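Local coordinates for 16 kDa salivary peptide (Culex quinquefasciatus, PDB 7KCG), which is a mosquito salivary protein of unknown function whose beta-trefoil fold, related to ricin-type lectin domains, suggests that it may bind sugars, at residues A[114-119]-A[123-128]. Residues are numbered along the deposited sequence; the frame is centred on the assembly and turned at random.
Sequences HCLFTQ and DWVAAY
F117 and A126 face each other as a hydrogen-bonded pair in a short antiparallel hairpin, a worked example of how one two-stranded ribbon presents different chemistry on its two faces. F117 N donates to A126 O at 2.8 Å, and A126 N returns a straighter bond to F117 O. C115 and Y128 repeat the exchange two residues along, beyond the non-hydrogen-bonded pair L116-A127, C115 N reaching Y128 O at 2.8 Å. Between the two pairs, A127 CA lies 3.1 Å from C115 O in a CA-H...O contact. Toward the turn, the T118 hydroxyl donates to W124 O (OG1 to O, 3.1 Å), a side-chain bond that ties the strands together.

Aromatic contact dominates the face carrying C115, F117, A126 and Y128. With CG anti to the backbone N (chi1 160°), the F117 ring receives the CD2-CE2 edge of Y128 in an offset edge-to-face pair, planes at 90° and centroids 5.2 Å apart. A water bridges Y128 OH to Q119 OE1, linking the phenol end of Y128 to the Q119 side chain on the opposite segment.

On the face of L116, A127, V125 and T118 the contact is mainly aliphatic, with L116 CG meeting V125 CG1 at 4.0 Å. H114, at the open end, lays its CB against A127 CB, while its ND1 is hydrogen-bonded to E68.

Within the beta-trefoil, L116 and V125 pack on L23 of strand 22-29, and V125 also touches V37 and F39 of strand 34-40. On the aromatic face C115, F117 and Y128 touch Y136 of a loop, beside the C115-C131 disulfide.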
ATOM      1  N   HIS A 114       5.578   0.103 -10.104  1.00 41.04           N
ATOM      2  CA  HIS A 114       5.611  -1.184  -9.423  1.00 44.63           C
ATOM      3  C   HIS A 114       4.331  -1.380  -8.628  1.00 39.23           C
ATOM      4  O   HIS A 114       3.808  -0.433  -8.031  1.00 32.97           O
ATOM      5  CB  HIS A 114       6.805  -1.287  -8.469  1.00 42.32           C
ATOM      6  CG  HIS A 114       8.133  -1.309  -9.154  1.00 48.07           C
ATOM      7  ND1 HIS A 114       9.318  -1.096  -8.482  1.00 48.95           N
ATOM      8  CD2 HIS A 114       8.464  -1.520 -10.449  1.00 49.23           C
ATOM      9  CE1 HIS A 114      10.323  -1.173  -9.336  1.00 50.97           C
ATOM     10  NE2 HIS A 114       9.832  -1.428 -10.537  1.00 53.86           N
ATOM     11  N   CYS A 115       3.819  -2.607  -8.621  1.00 39.40           N
ATOM     12  CA  CYS A 115       2.618  -2.913  -7.866  1.00 37.24           C
ATOM     13  C   CYS A 115       3.005  -3.471  -6.506  1.00 37.95           C
ATOM     14  O   CYS A 115       3.866  -4.350  -6.408  1.00 40.97           O
ATOM     15  CB  CYS A 115       1.727  -3.912  -8.609  1.00 41.93           C
ATOM     16  SG  CYS A 115       0.957  -3.246 -10.090  1.00 42.54           S
ATOM     17  N   LEU A 116       2.334  -2.982  -5.468  1.00 38.56           N
ATOM     18  CA  LEU A 116       2.515  -3.511  -4.126  1.00 32.14           C
ATOM     19  C   LEU A 116       2.273  -5.018  -4.130  1.00 43.55           C
ATOM     20  O   LEU A 116       1.343  -5.517  -4.776  1.00 38.91           O
ATOM     21  CB  LEU A 116       1.540  -2.814  -3.180  1.00 36.01           C
ATOM     22  CG  LEU A 116       1.877  -2.594  -1.715  1.00 42.07           C
ATOM     23  CD1 LEU A 116       2.999  -1.552  -1.586  1.00 33.74           C
ATOM     24  CD2 LEU A 116       0.618  -2.118  -1.001  1.00 33.40           C
ATOM     25  N   PHE A 117       3.124  -5.742  -3.408  1.00 34.37           N
ATOM     26  CA  PHE A 117       3.198  -7.188  -3.555  1.00 44.44           C
ATOM     27  C   PHE A 117       3.666  -7.784  -2.237  1.00 40.91           C
ATOM     28  O   PHE A 117       4.396  -7.143  -1.478  1.00 38.38           O
ATOM     29  CB  PHE A 117       4.141  -7.530  -4.727  1.00 44.60           C
ATOM     30  CG  PHE A 117       4.695  -8.937  -4.712  1.00 51.49           C
ATOM     31  CD1 PHE A 117       5.836  -9.249  -3.976  1.00 50.12           C
ATOM     32  CD2 PHE A 117       4.116  -9.927  -5.490  1.00 50.20           C
ATOM     33  CE1 PHE A 117       6.354 -10.537  -3.976  1.00 54.28           C
ATOM     34  CE2 PHE A 117       4.638 -11.219  -5.503  1.00 56.14           C
ATOM     35  CZ  PHE A 117       5.756 -11.520  -4.742  1.00 57.46           C
ATOM     36  N   THR A 118       3.222  -9.007  -1.952  1.00 46.02           N
ATOM     37  CA  THR A 118       3.816  -9.758  -0.855  1.00 49.38           C
ATOM     38  C   THR A 118       4.058 -11.188  -1.295  1.00 54.39           C
ATOM     39  O   THR A 118       3.291 -11.752  -2.083  1.00 46.62           O
ATOM     40  CB  THR A 118       2.955  -9.746   0.416  1.00 48.88           C
ATOM     41  OG1 THR A 118       3.693 -10.352   1.492  1.00 49.36           O
ATOM     42  CG2 THR A 118       1.655 -10.507   0.213  1.00 48.49           C
ATOM     43  N   GLN A 119       5.080 -11.790  -0.695  1.00 57.26           N
ATOM     44  CA  GLN A 119       5.471 -13.151  -1.107  1.00 65.89           C
ATOM     45  C   GLN A 119       4.443 -14.179  -0.666  1.00 65.83           C
ATOM     46  O   GLN A 119       3.932 -14.912  -1.522  1.00 71.73           O
ATOM     47  CB  GLN A 119       6.826 -13.502  -0.505  1.00 66.54           C
ATOM     48  CG  GLN A 119       7.612 -14.490  -1.349  1.00 74.78           C
ATOM     49  CD  GLN A 119       7.937 -13.944  -2.717  1.00 76.58           C
ATOM     50  OE1 GLN A 119       8.666 -12.967  -2.857  1.00 78.66           O
ATOM     51  NE2 GLN A 119       7.406 -14.586  -3.744  1.00 76.17           N
ATOM     52  N   ASP A 123       6.169 -11.438   6.449  1.00 70.90           N
ATOM     53  CA  ASP A 123       5.738 -10.127   6.907  1.00 67.24           C
ATOM     54  C   ASP A 123       6.392  -9.003   6.114  1.00 60.42           C
ATOM     55  O   ASP A 123       6.252  -7.831   6.477  1.00 61.63           O
ATOM     56  CB  ASP A 123       6.008  -9.975   8.404  1.00 74.44           C
ATOM     57  CG  ASP A 123       4.913 -10.602   9.253  1.00 80.56           C
ATOM     58  OD1 ASP A 123       4.542 -11.764   8.979  1.00 79.27           O
ATOM     59  OD2 ASP A 123       4.420  -9.933  10.188  1.00 82.80           O
ATOM     60  N   TRP A 124       7.095  -9.341   5.032  1.00 50.19           N
ATOM     61  CA  TRP A 124       7.768  -8.365   4.195  1.00 48.61           C
ATOM     62  C   TRP A 124       6.862  -7.986   3.028  1.00 47.04           C
ATOM     63  O   TRP A 124       6.212  -8.849   2.421  1.00 48.03           O
ATOM     64  CB  TRP A 124       9.098  -8.919   3.677  1.00 51.42           C
ATOM     65  CG  TRP A 124      10.082  -9.252   4.786  1.00 51.88           C
ATOM     66  CD1 TRP A 124      10.112  -8.706   6.031  1.00 51.29           C
ATOM     67  CD2 TRP A 124      11.141 -10.230   4.751  1.00 54.38           C
ATOM     68  NE1 TRP A 124      11.130  -9.269   6.773  1.00 53.23           N
ATOM     69  CE2 TRP A 124      11.777 -10.202   6.006  1.00 55.14           C
ATOM     70  CE3 TRP A 124      11.611 -11.120   3.775  1.00 56.10           C
ATOM     71  CZ2 TRP A 124      12.872 -11.027   6.318  1.00 57.54           C
ATOM     72  CZ3 TRP A 124      12.697 -11.942   4.083  1.00 61.54           C
ATOM     73  CH2 TRP A 124      13.315 -11.887   5.349  1.00 59.18           C
ATOM     74  N   VAL A 125       6.819  -6.686   2.738  1.00 52.69           N
ATOM     75  CA  VAL A 125       6.059  -6.104   1.634  1.00 46.64           C
ATOM     76  C   VAL A 125       7.060  -5.521   0.653  1.00 47.87           C
ATOM     77  O   VAL A 125       8.135  -5.050   1.045  1.00 47.08           O
ATOM     78  CB  VAL A 125       5.083  -5.020   2.136  1.00 42.82           C
ATOM     79  CG1 VAL A 125       4.223  -4.439   0.989  1.00 40.66           C
ATOM     80  CG2 VAL A 125       4.222  -5.553   3.265  1.00 46.79           C
ATOM     81  N   ALA A 126       6.712  -5.560  -0.628  1.00 48.93           N
ATOM     82  CA  ALA A 126       7.565  -5.023  -1.675  1.00 49.44           C
ATOM     83  C   ALA A 126       6.694  -4.508  -2.813  1.00 47.65           C
ATOM     84  O   ALA A 126       5.471  -4.372  -2.681  1.00 46.43           O
ATOM     85  CB  ALA A 126       8.556  -6.088  -2.156  1.00 57.01           C
ATOM     86  N   ALA A 127       7.333  -4.224  -3.946  1.00 39.53           N
ATOM     87  CA  ALA A 127       6.621  -3.823  -5.146  1.00 43.99           C
ATOM     88  C   ALA A 127       7.418  -4.308  -6.342  1.00 44.88           C
ATOM     89  O   ALA A 127       8.636  -4.133  -6.385  1.00 50.35           O
ATOM     90  CB  ALA A 127       6.413  -2.302  -5.194  1.00 39.16           C
ATOM     91  N   TYR A 128       6.732  -4.934  -7.292  1.00 54.22           N
ATOM     92  CA  TYR A 128       7.381  -5.457  -8.509  1.00 58.74           C
ATOM     93  C   TYR A 128       6.507  -5.120  -9.715  1.00 57.80           C
ATOM     94  O   TYR A 128       5.350  -4.782  -9.514  1.00 57.01           O
ATOM     95  CB  TYR A 128       7.623  -6.956  -8.351  1.00 61.84           C
ATOM     96  CG  TYR A 128       8.612  -7.376  -7.297  1.00 67.61           C
ATOM     97  CD1 TYR A 128       9.974  -7.376  -7.542  1.00 73.29           C
ATOM     98  CD2 TYR A 128       8.182  -7.811  -6.059  1.00 68.41           C
ATOM     99  CE1 TYR A 128      10.879  -7.782  -6.578  1.00 72.30           C
ATOM    100  CE2 TYR A 128       9.072  -8.216  -5.083  1.00 67.90           C
ATOM    101  CZ  TYR A 128      10.427  -8.203  -5.342  1.00 74.63           C
ATOM    102  OH  TYR A 128      11.293  -8.608  -4.372  1.00 78.04           O
TER
HETATM  103  O   HOH W   1      10.026 -10.210  -2.482  1.00 59.31           O